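MexT protein (Pseudomonas aeruginosa, PDB 6L33) activates transcription of the MexEF-OprN efflux pump as a LysR-type regulator, probably by binding DNA, and is represented here by its regulatory domain alone. Local coordinates at residues Pro25-Arg28 and Arg29-Glu33; Ile84-Ala87 and Asp88-Gly92; Asp118-Leu121 and Glu122-Arg126; Pro193-Arg196 and Trp197-Ser200. One frame throughout, in Å; residues are numbered along the deposited sequence.

Contact 1 (Pro25-Arg28 and Arg29-Glu33); sequences PLLR and RLRAE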
loop_
_atom_site.group_PDB
_atom_site.type_symbol
_atom_site.label_atom_id
_atom_site.label_comp_id
_atom_site.label_asym_id
_atom_site.label_seq_id
_atom_site.Cartn_x
_atom_site.Cartn_y
_atom_site.Cartn_z
ATOM N N PRO B 25 -0.804 -16.987 7.391
ATOM C CA PRO B 25 -0.565 -18.018 8.413
ATOM C C PRO B 25 -0.608 -17.472 9.826
ATOM O O PRO B 25 -1.024 -18.188 10.745
ATOM C CB PRO B 25 0.827 -18.556 8.057
ATOM C CG PRO B 25 1.493 -17.425 7.394
ATOM C CD PRO B 25 0.416 -16.761 6.589
ATOM N N LEU B 26 -0.198 -16.219 10.027
ATOM C CA LEU B 26 -0.226 -15.637 11.362
ATOM C C LEU B 26 -1.656 -15.509 11.872
ATOM O O LEU B 26 -1.971 -15.948 12.983
ATOM C CB LEU B 26 0.467 -14.277 11.351
ATOM C CG LEU B 26 0.432 -13.518 12.674
ATOM C CD1 LEU B 26 1.545 -13.990 13.605
ATOM C CD2 LEU B 26 0.501 -12.021 12.439
ATOM N N LEU B 27 -2.538 -14.919 11.059
ATOM C CA LEU B 27 -3.927 -14.717 11.463
ATOM C C LEU B 27 -4.577 -16.009 11.938
ATOM O O LEU B 27 -5.348 -16.007 12.905
ATOM C CB LEU B 27 -4.729 -14.134 10.301
ATOM C CG LEU B 27 -5.011 -12.635 10.314
ATOM C CD1 LEU B 27 -6.094 -12.320 9.305
ATOM C CD2 LEU B 27 -5.399 -12.139 11.696
ATOM N N ARG B 28 -4.281 -17.122 11.265
ATOM C CA ARG B 28 -4.890 -18.394 11.637
ATOM C C ARG B 28 -4.461 -18.844 13.028
ATOM O O ARG B 28 -5.264 -19.438 13.758
ATOM C CB ARG B 28 -4.544 -19.459 10.597
ATOM C CG ARG B 28 -5.145 -19.196 9.226
ATOM C CD ARG B 28 -4.847 -20.334 8.261
ATOM N NE ARG B 28 -3.547 -20.182 7.615
ATOM C CZ ARG B 28 -3.382 -19.832 6.343
ATOM N NH1 ARG B 28 -4.437 -19.595 5.577
ATOM N NH2 ARG B 28 -2.161 -19.719 5.836
ATOM N N ARG B 29 -3.216 -18.563 13.419
ATOM C CA ARG B 29 -2.739 -19.000 14.727
ATOM C C ARG B 29 -3.409 -18.216 15.851
ATOM O O ARG B 29 -3.929 -18.807 16.805
ATOM C CB ARG B 29 -1.216 -18.872 14.807
ATOM C CG ARG B 29 -0.583 -19.571 16.014
ATOM C CD ARG B 29 -1.345 -20.838 16.394
ATOM N NE ARG B 29 -0.473 -21.911 16.869
ATOM C CZ ARG B 29 -0.067 -22.044 18.127
ATOM N NH1 ARG B 29 -0.445 -21.168 19.046
ATOM N NH2 ARG B 29 0.721 -23.054 18.468
ATOM N N LEU B 30 -3.405 -16.882 15.759
ATOM C CA LEU B 30 -4.024 -16.076 16.808
ATOM C C LEU B 30 -5.513 -16.373 16.923
ATOM O O LEU B 30 -6.066 -16.398 18.028
ATOM C CB LEU B 30 -3.802 -14.585 16.546
ATOM C CG LEU B 30 -2.391 -13.995 16.647
ATOM C CD1 LEU B 30 -1.602 -14.618 17.767
ATOM C CD2 LEU B 30 -1.647 -14.155 15.365
ATOM N N ARG B 31 -6.176 -16.604 15.789
ATOM C CA ARG B 31 -7.598 -16.924 15.807
ATOM C C ARG B 31 -7.863 -18.232 16.542
ATOM O O ARG B 31 -8.785 -18.318 17.363
ATOM C CB ARG B 31 -8.122 -16.999 14.373
ATOM C CG ARG B 31 -9.629 -17.108 14.241
ATOM C CD ARG B 31 -10.023 -16.989 12.779
ATOM N NE ARG B 31 -9.299 -15.901 12.129
ATOM C CZ ARG B 31 -8.810 -15.958 10.895
ATOM N NH1 ARG B 31 -8.963 -17.056 10.168
ATOM N NH2 ARG B 31 -8.163 -14.916 10.388
ATOM N N ALA B 32 -7.052 -19.258 16.272
ATOM C CA ALA B 32 -7.311 -20.582 16.830
ATOM C C ALA B 32 -7.075 -20.616 18.335
ATOM O O ALA B 32 -7.787 -21.319 19.062
ATOM C CB ALA B 32 -6.441 -21.623 16.125
ATOM N N GLU B 33 -6.086 -19.871 18.828
ATOM C CA GLU B 33 -5.751 -19.929 20.245
ATOM C C GLU B 33 -6.248 -18.732 21.043
ATOM O O GLU B 33 -6.394 -18.843 22.265
ATOM C CB GLU B 33 -4.234 -20.077 20.429
ATOM C CG GLU B 33 -3.425 -18.809 20.230
ATOM C CD GLU B 33 -1.985 -18.971 20.689
ATOM O OE1 GLU B 33 -1.098 -19.148 19.825
ATOM O OE2 GLU B 33 -1.740 -18.927 21.912
#
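Arg29 opens the last turns of helix 18-33, the helix of the beta-alpha-beta unit between strands 9-14 and 38-43. Its backbone N is shared between two carbonyls, Pro25 O and Leu26 O, and both bonds are weak, next to the kink at Pro25. Leu30 restores regular alpha-helical bonding: its N donates to Leu26 O at 166°. With CG of Leu30 beside the backbone N (chi1 -68°), its CD2 comes to 3.5 Å from Leu26 CG, tighter than a usual van der Waals contact. Both leucines are buried under helix 193-203, Leu26 by Ile202 and Leu30 by Trp197 and Arg201. Arg31 N bonds to Leu27 O, and its chain, bent at chi3 (-44°), carries the guanidinium back along the helix, with Leu27 O above one face. Arg31 NH2 rests against the leucine side chain, 3.5 Å from Leu27 CB and 3.5 Å from Leu27 CD1, the latter at the guanidinium edge. That pair faces the second subunit of the assembly, where Leu27 packs on Leu132 and Arg31 on Ile149 of that subunit. Ala32 N continues the ladder, 3.1 Å from Arg28 O.

Contact 2 (Ile84-Ala87 and Asp88-Gly92); sequences ILRA and DSAPG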
loop_
_atom_site.group_PDB
_atom_site.type_symbol
_atom_site.label_atom_id
_atom_site.label_comp_id
_atom_site.label_asym_id
_atom_site.label_seq_id
_atom_site.Cartn_x
_atom_site.Cartn_y
_atom_site.Cartn_z
ATOM N N ILE B 84 17.638 -6.312 -9.429
ATOM C CA ILE B 84 17.061 -5.546 -10.529
ATOM C C ILE B 84 15.824 -6.277 -11.017
ATOM O O ILE B 84 15.823 -7.505 -11.146
ATOM C CB ILE B 84 18.073 -5.360 -11.676
ATOM C CG1 ILE B 84 19.318 -4.624 -11.191
ATOM C CG2 ILE B 84 17.433 -4.615 -12.840
ATOM C CD1 ILE B 84 19.019 -3.451 -10.307
ATOM N N LEU B 85 14.764 -5.522 -11.289
ATOM C CA LEU B 85 13.543 -6.053 -11.873
ATOM C C LEU B 85 13.338 -5.403 -13.231
ATOM O O LEU B 85 13.437 -4.177 -13.355
ATOM C CB LEU B 85 12.337 -5.785 -10.970
ATOM C CG LEU B 85 11.893 -6.892 -10.012
ATOM C CD1 LEU B 85 13.074 -7.530 -9.306
ATOM C CD2 LEU B 85 10.921 -6.318 -9.001
ATOM N N ARG B 86 13.064 -6.213 -14.248
ATOM C CA ARG B 86 12.778 -5.675 -15.566
ATOM C C ARG B 86 11.676 -6.493 -16.220
ATOM O O ARG B 86 11.374 -7.615 -15.807
ATOM C CB ARG B 86 14.029 -5.636 -16.456
ATOM C CG ARG B 86 14.745 -6.960 -16.645
ATOM C CD ARG B 86 15.442 -6.960 -17.995
ATOM N NE ARG B 86 16.779 -7.527 -17.961
ATOM C CZ ARG B 86 17.595 -7.562 -19.009
ATOM N NH1 ARG B 86 17.211 -7.052 -20.173
ATOM N NH2 ARG B 86 18.797 -8.100 -18.889
ATOM N N ALA B 87 11.070 -5.900 -17.250
ATOM C CA ALA B 87 9.948 -6.508 -17.944
ATOM C C ALA B 87 10.152 -6.615 -19.447
ATOM O O ALA B 87 9.270 -7.140 -20.135
ATOM C CB ALA B 87 8.659 -5.719 -17.666
ATOM N N ASP B 88 11.272 -6.131 -19.978
ATOM C CA ASP B 88 11.517 -6.215 -21.406
ATOM C C ASP B 88 11.967 -7.625 -21.783
ATOM O O ASP B 88 12.209 -8.482 -20.930
ATOM C CB ASP B 88 12.563 -5.187 -21.833
ATOM C CG ASP B 88 13.922 -5.456 -21.223
ATOM O OD1 ASP B 88 14.090 -5.194 -20.015
ATOM O OD2 ASP B 88 14.819 -5.934 -21.947
ATOM N N SER B 89 12.086 -7.858 -23.089
ATOM C CA SER B 89 12.393 -9.181 -23.618
ATOM C C SER B 89 13.795 -9.272 -24.206
ATOM O O SER B 89 14.120 -10.277 -24.846
ATOM C CB SER B 89 11.357 -9.576 -24.674
ATOM O OG SER B 89 11.192 -8.545 -25.635
ATOM N N ALA B 90 14.630 -8.259 -24.002
ATOM C CA ALA B 90 15.967 -8.268 -24.584
ATOM C C ALA B 90 16.825 -9.332 -23.908
ATOM O O ALA B 90 16.829 -9.428 -22.676
ATOM C CB ALA B 90 16.621 -6.894 -24.447
ATOM N N PRO B 91 17.558 -10.142 -24.667
ATOM C CA PRO B 91 18.381 -11.182 -24.045
ATOM C C PRO B 91 19.578 -10.586 -23.324
ATOM O O PRO B 91 20.063 -9.502 -23.660
ATOM C CB PRO B 91 18.820 -12.038 -25.236
ATOM C CG PRO B 91 18.878 -11.058 -26.366
ATOM C CD PRO B 91 17.717 -10.116 -26.132
ATOM N N GLY B 92 20.049 -11.307 -22.321
ATOM C CA GLY B 92 21.274 -10.912 -21.646
ATOM C C GLY B 92 21.021 -10.036 -20.437
ATOM O O GLY B 92 20.030 -9.311 -20.345
HETATM O O HOH W 1 19.682 -6.955 -22.146
#
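Arg86, the last residue of strand 82-86, reaches into the turn that follows it and forms a salt bridge with Asp88. Ahead of it, the strand is bonded through the backbone of Ile84 to Glu170 on strand 168-170 and through that of Leu85 to Ala151 on strand 150-154. The Arg86 side chain starts with CG wedged between the backbone N and the carbonyl carbon (chi1 56°), which sends it along the loop. NH1 then lies 3.2 Å from Asp88 OD2, using the syn lone pair of that oxygen. The acceptor sits close to the guanidinium plane, and the guanidinium and carboxylate planes are 30° apart. The aliphatic part takes part too, with Arg86 CD 3.0 Å from Asp88 OD1. A water at the guanidinium edge accepts from Arg86 NH1 at 3.2 Å and lies 3.0 Å from Gly92 O, an atom whose place is doubtful. Ala87 carries the chain round into Asp88, whose OD2 also accepts from Ala90 N at 3.1 Å. This closes an Asx turn, and the donor comes from the anti side, 33° out of the carboxylate plane. One carboxylate oxygen thus grips both the strand end and the turn. Beyond the loop, Arg86 NH2 pairs with Glu170 and Asp88 OD1 with Arg102, while Arg168 lies close to Arg86 NH2. The series Arg102, Asp88, Arg86, Glu170 alternates in charge, which would probably keep Asp88 ionised and partly offset the closeness of Arg86 and Arg168.

Contact 3 (Asp118-Leu121 and Glu122-Arg126); sequences DEEL and EKFGR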
loop_
_atom_site.group_PDB
_atom_site.type_symbol
_atom_site.label_atom_id
_atom_site.label_comp_id
_atom_site.label_asym_id
_atom_site.label_seq_id
_atom_site.Cartn_x
_atom_site.Cartn_y
_atom_site.Cartn_z
ATOM N N ASP B 118 21.166 6.207 -6.542
ATOM C CA ASP B 118 21.667 7.462 -7.090
ATOM C C ASP B 118 22.848 7.982 -6.282
ATOM O O ASP B 118 23.807 8.525 -6.844
ATOM C CB ASP B 118 20.542 8.493 -7.123
ATOM C CG ASP B 118 19.320 7.991 -7.862
ATOM O OD1 ASP B 118 19.351 7.980 -9.109
ATOM O OD2 ASP B 118 18.336 7.601 -7.200
ATOM N N GLU B 119 22.792 7.824 -4.957
ATOM C CA GLU B 119 23.910 8.225 -4.110
ATOM C C GLU B 119 25.162 7.427 -4.449
ATOM O O GLU B 119 26.262 7.986 -4.526
ATOM C CB GLU B 119 23.525 8.048 -2.640
ATOM C CG GLU B 119 24.587 8.456 -1.634
ATOM C CD GLU B 119 24.124 8.265 -0.198
ATOM O OE1 GLU B 119 22.963 8.614 0.104
ATOM O OE2 GLU B 119 24.917 7.761 0.625
ATOM N N GLU B 120 25.010 6.121 -4.684
ATOM C CA GLU B 120 26.164 5.285 -5.000
ATOM C C GLU B 120 26.701 5.572 -6.398
ATOM O O GLU B 120 27.920 5.633 -6.597
ATOM C CB GLU B 120 25.791 3.810 -4.857
ATOM C CG GLU B 120 26.947 2.845 -5.090
ATOM C CD GLU B 120 28.045 2.951 -4.041
ATOM O OE1 GLU B 120 29.140 2.395 -4.274
ATOM O OE2 GLU B 120 27.818 3.579 -2.984
ATOM N N LEU B 121 25.810 5.749 -7.378
ATOM C CA LEU B 121 26.254 6.044 -8.738
ATOM C C LEU B 121 26.988 7.378 -8.804
ATOM O O LEU B 121 27.951 7.526 -9.566
ATOM C CB LEU B 121 25.063 6.049 -9.696
ATOM C CG LEU B 121 24.436 4.695 -10.034
ATOM C CD1 LEU B 121 23.246 4.875 -10.969
ATOM C CD2 LEU B 121 25.470 3.759 -10.644
ATOM N N GLU B 122 26.546 8.358 -8.011
ATOM C CA GLU B 122 27.192 9.667 -8.008
ATOM C C GLU B 122 28.647 9.576 -7.567
ATOM O O GLU B 122 29.489 10.342 -8.049
ATOM C CB GLU B 122 26.426 10.627 -7.096
ATOM C CG GLU B 122 26.888 12.075 -7.177
ATOM C CD GLU B 122 28.045 12.382 -6.239
ATOM O OE1 GLU B 122 28.260 11.607 -5.281
ATOM O OE2 GLU B 122 28.739 13.396 -6.460
ATOM N N LYS B 123 28.958 8.653 -6.654
ATOM C CA LYS B 123 30.336 8.497 -6.198
ATOM C C LYS B 123 31.281 8.213 -7.356
ATOM O O LYS B 123 32.448 8.618 -7.319
ATOM C CB LYS B 123 30.417 7.378 -5.162
ATOM C CG LYS B 123 29.667 7.686 -3.885
ATOM C CD LYS B 123 29.619 6.487 -2.963
ATOM C CE LYS B 123 28.807 6.808 -1.725
ATOM N NZ LYS B 123 29.224 8.118 -1.148
ATOM N N PHE B 124 30.794 7.541 -8.394
ATOM C CA PHE B 124 31.608 7.176 -9.542
ATOM C C PHE B 124 31.336 8.053 -10.755
ATOM O O PHE B 124 31.739 7.698 -11.867
ATOM C CB PHE B 124 31.382 5.707 -9.888
ATOM C CG PHE B 124 31.815 4.761 -8.802
ATOM C CD1 PHE B 124 33.117 4.297 -8.752
ATOM C CD2 PHE B 124 30.924 4.347 -7.827
ATOM C CE1 PHE B 124 33.523 3.432 -7.755
ATOM C CE2 PHE B 124 31.324 3.482 -6.824
ATOM C CZ PHE B 124 32.626 3.023 -6.790
ATOM N N GLY B 125 30.664 9.187 -10.568
ATOM C CA GLY B 125 30.392 10.086 -11.670
ATOM C C GLY B 125 29.336 9.609 -12.640
ATOM O O GLY B 125 29.311 10.069 -13.783
ATOM N N ARG B 126 28.466 8.697 -12.218
ATOM C CA ARG B 126 27.389 8.181 -13.048
ATOM C C ARG B 126 26.040 8.619 -12.493
ATOM O O ARG B 126 25.914 9.001 -11.326
ATOM C CB ARG B 126 27.442 6.651 -13.138
ATOM C CG ARG B 126 28.761 6.093 -13.653
ATOM C CD ARG B 126 29.005 6.485 -15.102
ATOM N NE ARG B 126 28.179 5.720 -16.031
ATOM C CZ ARG B 126 28.532 4.552 -16.559
ATOM N NH1 ARG B 126 29.699 4.004 -16.249
ATOM N NH2 ARG B 126 27.717 3.929 -17.398
HETATM O O HOH W 2 23.766 9.771 -9.369
#
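Glu120 and Phe124 run side by side and point the same way at the C-terminal end of helix 116-123. Glu120 OE1 comes to the ring edge, in its plane, 3.5 Å from Phe124 CE2, with the carboxylate and ring planes 60° apart. The bend at chi2 (66°) of Glu120 brings the carboxylate round to that edge. Its other oxygen, OE2, lies 3.4 Å from Lys123 CD, so the lysine is met along its methylenes; Lys123 NZ stays 5.1 Å from Glu120 OE2, too far for an ion pair. A Schellman motif ends the helix: Arg126 N bonds to Leu121 O and Gly125 N to Glu122 O, with Gly125, at positive phi, as C-prime. Leu121 O also accepts from Phe124 N at 3.1 Å, and the two donors reach it from opposite faces of its plane. A water lies within hydrogen-bonding distance of both Asp118 O and Arg126 O. Asp118 is held by Gly115 N and Arg128, and the Arg126 guanidinium pairs with Asp97. Leu121 and Arg126 rest on Leu96 and Cys100 of helix 96-101, and the chain goes on to strand 129-134, completing the beta-alpha-beta unit that starts with strand 103-107.

Contact 4 (Pro193-Arg196 and Trp197-Ser200); sequences PAER and WLRS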
loop_
_atom_site.group_PDB
_atom_site.type_symbol
_atom_site.label_atom_id
_atom_site.label_comp_id
_atom_site.label_asym_id
_atom_site.label_seq_id
_atom_site.Cartn_x
_atom_site.Cartn_y
_atom_site.Cartn_z
ATOM N N PRO B 193 4.055 -9.557 28.974
ATOM C CA PRO B 193 3.770 -10.937 28.552
ATOM C C PRO B 193 2.875 -11.007 27.331
ATOM O O PRO B 193 3.080 -11.871 26.469
ATOM C CB PRO B 193 3.095 -11.557 29.786
ATOM C CG PRO B 193 3.274 -10.559 30.892
ATOM C CD PRO B 193 3.395 -9.225 30.244
ATOM N N ALA B 194 1.880 -10.122 27.237
ATOM C CA ALA B 194 1.014 -10.112 26.063
ATOM C C ALA B 194 1.795 -9.737 24.809
ATOM O O ALA B 194 1.548 -10.283 23.728
ATOM C CB ALA B 194 -0.153 -9.149 26.279
ATOM N N GLU B 195 2.749 -8.814 24.938
ATOM C CA GLU B 195 3.565 -8.433 23.790
ATOM C C GLU B 195 4.627 -9.482 23.486
ATOM O O GLU B 195 4.878 -9.788 22.315
ATOM C CB GLU B 195 4.202 -7.067 24.034
ATOM C CG GLU B 195 3.193 -5.937 24.089
ATOM C CD GLU B 195 2.405 -5.795 22.802
ATOM O OE1 GLU B 195 1.208 -5.447 22.871
ATOM O OE2 GLU B 195 2.985 -6.035 21.721
ATOM N N ARG B 196 5.266 -10.038 24.520
ATOM C CA ARG B 196 6.156 -11.176 24.312
ATOM C C ARG B 196 5.431 -12.297 23.583
ATOM O O ARG B 196 6.000 -12.955 22.703
ATOM C CB ARG B 196 6.699 -11.677 25.655
ATOM C CG ARG B 196 7.172 -13.132 25.650
ATOM C CD ARG B 196 6.125 -14.091 26.223
ATOM N NE ARG B 196 6.434 -15.482 25.898
ATOM C CZ ARG B 196 5.568 -16.487 25.996
ATOM N NH1 ARG B 196 4.328 -16.262 26.408
ATOM N NH2 ARG B 196 5.942 -17.719 25.678
ATOM N N TRP B 197 4.167 -12.522 23.938
ATOM C CA TRP B 197 3.380 -13.572 23.305
ATOM C C TRP B 197 3.143 -13.270 21.830
ATOM O O TRP B 197 3.315 -14.145 20.973
ATOM C CB TRP B 197 2.057 -13.733 24.051
ATOM C CG TRP B 197 1.124 -14.704 23.428
ATOM C CD1 TRP B 197 1.149 -16.061 23.554
ATOM C CD2 TRP B 197 0.012 -14.397 22.584
ATOM N NE1 TRP B 197 0.121 -16.620 22.837
ATOM C CE2 TRP B 197 -0.591 -15.619 22.230
ATOM C CE3 TRP B 197 -0.530 -13.208 22.089
ATOM C CZ2 TRP B 197 -1.708 -15.686 21.408
ATOM C CZ3 TRP B 197 -1.639 -13.276 21.274
ATOM C CH2 TRP B 197 -2.221 -14.505 20.948
ATOM N N LEU B 198 2.754 -12.034 21.514
ATOM C CA LEU B 198 2.526 -11.665 20.120
ATOM C C LEU B 198 3.807 -11.790 19.305
ATOM O O LEU B 198 3.803 -12.345 18.200
ATOM C CB LEU B 198 1.971 -10.243 20.036
ATOM C CG LEU B 198 1.877 -9.641 18.632
ATOM C CD1 LEU B 198 0.999 -10.501 17.736
ATOM C CD2 LEU B 198 1.355 -8.216 18.697
ATOM N N ARG B 199 4.921 -11.284 19.843
ATOM C CA ARG B 199 6.186 -11.337 19.115
ATOM C C ARG B 199 6.645 -12.774 18.905
ATOM O O ARG B 199 7.143 -13.121 17.826
ATOM C CB ARG B 199 7.252 -10.531 19.856
ATOM C CG ARG B 199 6.914 -9.054 19.993
ATOM C CD ARG B 199 8.137 -8.234 20.360
ATOM N NE ARG B 199 8.791 -8.733 21.565
ATOM C CZ ARG B 199 8.546 -8.283 22.791
ATOM N NH1 ARG B 199 7.653 -7.319 22.982
ATOM N NH2 ARG B 199 9.193 -8.798 23.829
ATOM N N SER B 200 6.486 -13.628 19.920
ATOM C CA SER B 200 6.828 -15.035 19.740
ATOM C C SER B 200 5.927 -15.691 18.703
ATOM O O SER B 200 6.351 -16.631 18.019
ATOM C CB SER B 200 6.750 -15.780 21.074
ATOM O OG SER B 200 5.423 -15.828 21.568
HETATM O O HOH W 3 6.024 -5.646 21.524
#
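Arg196 O takes the backbone N of Ser200 at 2.9 Å. Ser200 OG lies between two carbonyl oxygens, 3.1 Å from Arg196 O and 2.8 Å from Trp197 O. With chi1 at 66°, Ser200 OG sits between its own backbone N and carbonyl carbon, folded back on the helix. This is a regular turn near the start of helix 193-203: Trp197 N donates to Pro193 O, Leu198 N to Ala194 O and Arg199 N to Glu195 O, the last nearly straight at 170°. Arg199 turns one guanidinium face to the preceding turn, against Glu195 O and Arg196 CA. Arg199 NH1 and Glu195 OE2 are bridged by a water, 2.8 Å from the nitrogen and 3.1 Å from the oxygen, rather than paired directly. Ser59 OG also bonds Glu195 OE2, Gln189 O bonds Arg199 NH1, and Trp185 makes a cation-pi contact with Arg199. Trp197, its CG anti to the backbone N, sets its ring with Ala194 O at the edge; its NE1 has Glu33 of helix 18-33 as partner. The helix thus lies on the sheet through Leu198, which packs on Phe10 and Ile12 of strand 9-14 and Val60 of strand 60-62.

In the fold
All four contacts are local, so none closes a long loop, and they follow one another along the chain without nesting or crossing. Contact 1 ends the helix between strands 9-14 and 38-43. The chain then passes to the other five-stranded sheet, where contact 2 holds the turn after strand 82-86 and contact 3 caps the helix between strands 103-107 and 129-134; their centres lie about 23 Å apart. Contact 4, on the last helix, returns to the first sheet and touches contact 1, so the first and last helices of the chain pack together. Contacts 1 and 3, about 46 Å apart between centres, mark the two subdomains of the periplasmic-binding-protein-like LysR regulatory domain.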